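Local coordinates for Udp-n-acetylglucosamine pyrophosphorylase (Trypanosoma brucei, PDB 4BQH), which probably catalyses the transfer of a uridylyl group from UTP to N-acetylglucosamine 1-phosphate, giving UDP-N-acetylglucosamine and diphosphate, at residues C11-L15 with I42-G48; N19-I23 with G221-M225. One frame throughout, in Å; residues are numbered along the deposited sequence.

Contact 1: residues C11-L15 with I42-G48; sequences CIQRL and ITNELAG. With 9VU ((3S)-3-[2-(1,3-benzodioxol-5-yl)-2-oxidanylidene-ethyl]-4-bromanyl-5-methyl-3-oxidanyl-1H-indol-2-one), chain C.
Arg14 of helix 7-15 reaches across to helix 32-44 and grips one carbonyl in its last turn, that of Ile42, and one in the loop that follows, that of Leu46: an arginine side chain bridging one helix to the backbone at the end of another, among the N-terminal helices of the chain. Two hydrogen bonds make the grip. NH1 of Arg14 donates to Ile42 O over 3.0 Å, arriving well above the carbonyl plane, whereas NH2 of Arg14 meets Leu46 O at 2.7 Å with an N-H...O angle of 154°. Both oxygens lie slightly tilted from the guanidinium plane. The same NH2 also bonds to Val49 O, so three backbone carbonyls hold the group and restrict its rotation. A bend at chi3 (61°) in an otherwise extended chain turns the guanidinium onto the loop.

Packing surrounds the polar grip. CG2 of Ile42 lies over one face of the guanidinium, 3.4 Å from Arg14 NH1, while the Gly48 backbone N lies over the opposite face, 3.7 Å from Arg14 NH2. One turn earlier in its helix, Cys11 makes an apolar contact, its SG lying 3.8 Å from the same Ile42 CG2, and SG also comes within 3.3 Å of Thr43 OG1, a hydroxyl already hydrogen-bonded to Thr39 O. Leu15 CD2 adds a looser apolar contact with Ile42 CD1, and Phe51 of helix 51-64 touches Arg14, Leu15 and Ile42.

Ligand binding is the third element. The loop held by Arg14 runs on into the inhibitor pocket, where Asp50 N also bonds to the oxindole compound. Gly48 offers its carbonyl there: the indolone NAG of the inhibitor donates to Gly48 O at 2.8 Å, with an N-H...O angle of 150°.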
loop_
_atom_site.group_PDB
_atom_site.type_symbol
_atom_site.label_atom_id
_atom_site.label_comp_id
_atom_site.label_asym_id
_atom_site.label_seq_id
_atom_site.Cartn_x
_atom_site.Cartn_y
_atom_site.Cartn_z
ATOM N N CYS A 11 -28.048 -10.450 9.878
ATOM C CA CYS A 11 -27.164 -11.625 9.741
ATOM C C CYS A 11 -27.934 -12.859 9.345
ATOM O O CYS A 11 -27.507 -13.591 8.469
ATOM C CB CYS A 11 -26.366 -11.905 11.021
ATOM S SG CYS A 11 -25.134 -10.645 11.316
ATOM N N ILE A 12 -29.086 -13.087 9.991
ATOM C CA ILE A 12 -29.921 -14.226 9.653
ATOM C C ILE A 12 -30.345 -14.201 8.188
ATOM O O ILE A 12 -30.308 -15.232 7.528
ATOM C CB ILE A 12 -31.127 -14.386 10.630
ATOM C CG1 ILE A 12 -30.606 -14.756 12.030
ATOM C CG2 ILE A 12 -32.092 -15.452 10.119
ATOM C CD1 ILE A 12 -31.643 -14.730 13.146
ATOM N N GLN A 13 -30.727 -13.022 7.693
ATOM C CA GLN A 13 -31.101 -12.845 6.285
ATOM C C GLN A 13 -29.904 -13.156 5.385
ATOM O O GLN A 13 -30.019 -13.908 4.400
ATOM C CB GLN A 13 -31.608 -11.414 6.047
ATOM C CG GLN A 13 -32.374 -11.213 4.742
ATOM C CD GLN A 13 -33.003 -9.826 4.614
ATOM N N ARG A 14 -28.744 -12.616 5.758
ATOM C CA ARG A 14 -27.517 -12.876 4.981
ATOM C C ARG A 14 -27.140 -14.346 4.895
ATOM O O ARG A 14 -26.608 -14.761 3.882
ATOM C CB ARG A 14 -26.344 -12.054 5.490
ATOM C CG ARG A 14 -26.517 -10.561 5.244
ATOM C CD ARG A 14 -25.425 -9.765 5.911
ATOM N NE ARG A 14 -24.113 -10.149 5.375
ATOM C CZ ARG A 14 -22.956 -9.888 5.966
ATOM N NH1 ARG A 14 -22.924 -9.236 7.124
ATOM N NH2 ARG A 14 -21.820 -10.295 5.398
ATOM N N LEU A 15 -27.437 -15.131 5.936
ATOM C CA LEU A 15 -27.081 -16.558 5.940
ATOM C C LEU A 15 -28.187 -17.513 5.477
ATOM O O LEU A 15 -27.940 -18.715 5.315
ATOM C CB LEU A 15 -26.518 -16.982 7.312
ATOM C CG LEU A 15 -25.025 -16.685 7.598
ATOM C CD1 LEU A 15 -24.108 -17.523 6.707
ATOM C CD2 LEU A 15 -24.675 -15.211 7.447
ATOM N N ILE A 42 -19.979 -11.076 12.035
ATOM C CA ILE A 42 -20.493 -11.085 10.658
ATOM C C ILE A 42 -20.869 -9.662 10.217
ATOM O O ILE A 42 -20.658 -9.295 9.061
ATOM C CB ILE A 42 -21.666 -12.069 10.499
ATOM C CG1 ILE A 42 -21.194 -13.509 10.729
ATOM C CG2 ILE A 42 -22.346 -11.940 9.138
ATOM C CD1 ILE A 42 -22.344 -14.466 10.987
ATOM N N THR A 43 -21.367 -8.862 11.158
ATOM C CA THR A 43 -21.722 -7.450 10.908
ATOM C C THR A 43 -20.524 -6.514 10.699
ATOM O O THR A 43 -20.483 -5.751 9.722
ATOM C CB THR A 43 -22.631 -6.908 12.053
ATOM O OG1 THR A 43 -23.807 -7.723 12.138
ATOM C CG2 THR A 43 -23.050 -5.481 11.787
ATOM N N ASN A 44 -19.557 -6.571 11.610
ATOM C CA ASN A 44 -18.470 -5.602 11.684
ATOM C C ASN A 44 -17.174 -6.046 11.042
ATOM O O ASN A 44 -16.359 -5.192 10.673
ATOM C CB ASN A 44 -18.184 -5.239 13.135
ATOM C CG ASN A 44 -19.415 -4.733 13.845
ATOM O OD1 ASN A 44 -20.293 -4.123 13.223
ATOM N ND2 ASN A 44 -19.504 -5.004 15.139
ATOM N N GLU A 45 -16.962 -7.360 10.950
ATOM C CA GLU A 45 -15.693 -7.881 10.411
ATOM C C GLU A 45 -15.873 -8.533 9.054
ATOM O O GLU A 45 -14.888 -8.699 8.337
ATOM C CB GLU A 45 -15.061 -8.912 11.351
ATOM C CG GLU A 45 -14.736 -8.352 12.722
ATOM C CD GLU A 45 -14.097 -9.409 13.601
ATOM O OE1 GLU A 45 -13.056 -9.978 13.204
ATOM O OE2 GLU A 45 -14.640 -9.682 14.681
ATOM N N LEU A 46 -17.094 -8.964 8.742
ATOM C CA LEU A 46 -17.404 -9.527 7.411
ATOM C C LEU A 46 -18.518 -8.751 6.702
ATOM O O LEU A 46 -19.320 -9.324 5.955
ATOM C CB LEU A 46 -17.758 -11.025 7.494
ATOM C CG LEU A 46 -16.531 -11.869 7.873
ATOM C CD1 LEU A 46 -16.669 -12.238 9.328
ATOM C CD2 LEU A 46 -16.401 -13.105 6.985
ATOM N N ALA A 47 -18.576 -7.449 6.967
ATOM C CA ALA A 47 -19.581 -6.588 6.342
ATOM C C ALA A 47 -19.552 -6.767 4.821
ATOM O O ALA A 47 -18.472 -6.796 4.210
ATOM C CB ALA A 47 -19.330 -5.132 6.720
ATOM N N GLY A 48 -20.725 -6.926 4.224
ATOM C CA GLY A 48 -20.851 -6.966 2.777
ATOM C C GLY A 48 -20.536 -8.302 2.125
ATOM O O GLY A 48 -20.918 -8.516 0.973
HETATM O OAN 9VU C . -18.627 -11.114 -1.119
HETATM C CAH 9VU C . -18.490 -9.957 -1.563
HETATM N NAG 9VU C . -19.306 -8.943 -1.265
HETATM C CAC 9VU C . -18.895 -7.836 -1.942
HETATM C CAB 9VU C . -19.436 -6.614 -1.952
HETATM C CAA 9VU C . -18.923 -5.561 -2.727
HETATM C CAF 9VU C . -17.806 -5.831 -3.527
HETATM C CAJ 9VU C . -17.247 -4.789 -4.342
HETATM C CAE 9VU C . -17.271 -7.138 -3.483
HETATM BR BRA 9VU C . -15.717 -7.443 -4.532
HETATM C CAD 9VU C . -17.803 -8.122 -2.705
HETATM C CAI 9VU C . -17.502 -9.513 -2.485
HETATM O OAL 9VU C . -17.726 -10.254 -3.688
HETATM C CAM 9VU C . -16.035 -9.837 -2.097
HETATM C CAO 9VU C . -15.629 -9.306 -0.707
HETATM O OAP 9VU C . -16.522 -8.849 0.024
HETATM C CAQ 9VU C . -14.262 -9.418 -0.317
HETATM C CAV 9VU C . -13.236 -9.686 -1.225
HETATM C CAU 9VU C . -11.954 -9.799 -0.832
HETATM O OAY 9VU C . -10.846 -10.043 -1.591
HETATM C CAX 9VU C . -9.848 -10.461 -0.620
HETATM O OAW 9VU C . -10.245 -9.777 0.576
HETATM C CAT 9VU C . -11.600 -9.632 0.442
HETATM C CAS 9VU C . -12.528 -9.356 1.372
HETATM C CAR 9VU C . -13.870 -9.232 1.015
#

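Contact 2: residues N19-I23 with G221-M225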
loop_
_atom_site.group_PDB
_atom_site.type_symbol
_atom_site.label_atom_id
_atom_site.label_comp_id
_atom_site.label_asym_id
_atom_site.label_seq_id
_atom_site.Cartn_x
_atom_site.Cartn_y
_atom_site.Cartn_z
ATOM N N ASN A 19 -26.176 -22.171 2.105
ATOM C CA ASN A 19 -25.515 -23.474 2.222
ATOM C C ASN A 19 -24.515 -23.528 3.386
ATOM O O ASN A 19 -23.532 -24.272 3.350
ATOM C CB ASN A 19 -24.856 -23.895 0.897
ATOM C CG ASN A 19 -25.852 -24.452 -0.094
ATOM O OD1 ASN A 19 -25.764 -24.180 -1.290
ATOM N ND2 ASN A 19 -26.809 -25.233 0.398
ATOM N N GLN A 20 -24.773 -22.736 4.421
ATOM C CA GLN A 20 -23.905 -22.697 5.591
ATOM C C GLN A 20 -24.788 -22.781 6.833
ATOM O O GLN A 20 -24.678 -21.980 7.768
ATOM C CB GLN A 20 -23.037 -21.420 5.572
ATOM C CG GLN A 20 -22.029 -21.395 4.409
ATOM C CD GLN A 20 -20.919 -22.430 4.530
ATOM O OE1 GLN A 20 -20.651 -22.947 5.609
ATOM N NE2 GLN A 20 -20.255 -22.734 3.413
ATOM N N ASP A 21 -25.680 -23.766 6.831
ATOM C CA ASP A 21 -26.765 -23.787 7.817
ATOM C C ASP A 21 -26.324 -23.927 9.273
ATOM O O ASP A 21 -27.064 -23.536 10.183
ATOM C CB ASP A 21 -27.788 -24.863 7.453
ATOM C CG ASP A 21 -28.651 -24.475 6.277
ATOM O OD1 ASP A 21 -28.624 -23.300 5.830
ATOM O OD2 ASP A 21 -29.388 -25.367 5.792
ATOM N N HIS A 22 -25.130 -24.475 9.506
ATOM C CA HIS A 22 -24.598 -24.573 10.874
ATOM C C HIS A 22 -24.376 -23.206 11.503
ATOM O O HIS A 22 -24.535 -23.036 12.711
ATOM C CB HIS A 22 -23.345 -25.445 10.910
ATOM C CG HIS A 22 -22.199 -24.908 10.074
ATOM N ND1 HIS A 22 -22.272 -24.792 8.728
ATOM C CD2 HIS A 22 -20.935 -24.429 10.447
ATOM C CE1 HIS A 22 -21.112 -24.268 8.263
ATOM N NE2 HIS A 22 -20.295 -24.056 9.316
ATOM N N ILE A 23 -24.049 -22.202 10.685
ATOM C CA ILE A 23 -23.908 -20.831 11.178
ATOM C C ILE A 23 -25.285 -20.227 11.468
ATOM O O ILE A 23 -25.474 -19.530 12.461
ATOM C CB ILE A 23 -23.152 -19.952 10.161
ATOM C CG1 ILE A 23 -21.779 -20.585 9.857
ATOM C CG2 ILE A 23 -23.002 -18.523 10.664
ATOM C CD1 ILE A 23 -20.894 -19.725 8.995
ATOM N N GLY A 221 -16.894 -28.147 2.290
ATOM C CA GLY A 221 -17.187 -26.737 1.981
ATOM C C GLY A 221 -17.846 -25.938 3.106
ATOM O O GLY A 221 -18.268 -24.785 2.891
ATOM N N ARG A 222 -17.923 -26.521 4.303
ATOM C CA ARG A 222 -18.445 -25.809 5.468
ATOM C C ARG A 222 -17.459 -24.783 5.996
ATOM O O ARG A 222 -16.280 -25.066 6.135
ATOM C CB ARG A 222 -18.772 -26.771 6.615
ATOM C CG ARG A 222 -20.017 -27.612 6.377
ATOM C CD ARG A 222 -20.232 -28.536 7.568
ATOM N NE ARG A 222 -21.028 -29.705 7.192
ATOM C CZ ARG A 222 -20.889 -30.918 7.730
ATOM N NH1 ARG A 222 -19.976 -31.145 8.670
ATOM N NH2 ARG A 222 -21.661 -31.915 7.320
ATOM N N ILE A 223 -17.972 -23.615 6.346
ATOM C CA ILE A 223 -17.175 -22.633 7.070
ATOM C C ILE A 223 -16.770 -23.243 8.411
ATOM O O ILE A 223 -17.611 -23.834 9.126
ATOM C CB ILE A 223 -17.938 -21.305 7.260
ATOM C CG1 ILE A 223 -18.061 -20.589 5.906
ATOM C CG2 ILE A 223 -17.212 -20.379 8.231
ATOM C CD1 ILE A 223 -18.958 -19.359 5.898
ATOM N N ILE A 224 -15.490 -23.106 8.747
ATOM C CA ILE A 224 -14.988 -23.623 10.008
ATOM C C ILE A 224 -15.336 -22.645 11.129
ATOM O O ILE A 224 -15.286 -21.435 10.938
ATOM C CB ILE A 224 -13.469 -23.842 9.938
ATOM C CG1 ILE A 224 -13.131 -24.932 8.905
ATOM C CG2 ILE A 224 -12.900 -24.195 11.326
ATOM C CD1 ILE A 224 -11.686 -24.920 8.433
ATOM N N MET A 225 -15.724 -23.185 12.290
ATOM C CA MET A 225 -15.951 -22.387 13.486
ATOM C C MET A 225 -14.693 -22.351 14.346
ATOM O O MET A 225 -14.123 -23.407 14.663
ATOM C CB MET A 225 -17.118 -22.978 14.312
ATOM C CG MET A 225 -18.436 -23.137 13.558
ATOM S SD MET A 225 -19.061 -21.542 13.000
ATOM C CE MET A 225 -19.598 -20.820 14.564
#
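This is a side-chain-to-backbone clasp between the start of helix 21-29 and the loop leading into strand 225-227, at the periphery of the protein. Gln20, the N-cap residue, folds back at chi2 (-68°) so that its amide spans the loop backbone with both ends. Its OE1 accepts from Ile223 N at 2.9 Å in an almost straight bond (177°), while its NE2 donates to Gly221 O, also at 2.9 Å and close to the amide plane. Asn55 OD1 takes a second hydrogen bond from NE2.

His22 provides a third link, its NE2 donating at 2.7 Å in the carbonyl plane, on a lone pair of Ile223 O, which itself sits somewhat out of the imidazole plane. Arg222 CD lies over one face of the imidazole; Met225 CG approaches at the edge, 4.2 Å from His22 CD2.

Beside these bonds Ile23 and Ile223 cross at about a right angle, their CD1 methyls 3.7 Å apart, and Ile231 of strand 230-234 packs against both. Ile223 is held at both its N and its O, and its side chain also touches Tyr216. The arrangement is a two-point glutamine amide bridge to a peptide backbone, joining a helix N-terminus to a loop in this UDPGP-family, GT-A-clan enzyme.

How the contacts relate
Contact 1 and contact 2 touch and lie on the same side of the chain's centre, with their centres about 14 Å apart. Helices 7-15, 21-29 and 32-44 follow one another, and the segments of the two contacts alternate along the chain. Ile23 joins them directly: its CG2 packs at 4.1 Å against both Leu15 CG and Ile42 CD1, and Leu15 CD1 lies 4.2 Å from Gln20 CB. Phe51 touches residues of both contacts. Their relation to the inhibitor differs, since 11-15 with 42-48 supplies Gly48 to its pocket, whereas in 19-23 with 221-225 the side chain of Ile223 remains about 11 Å from it.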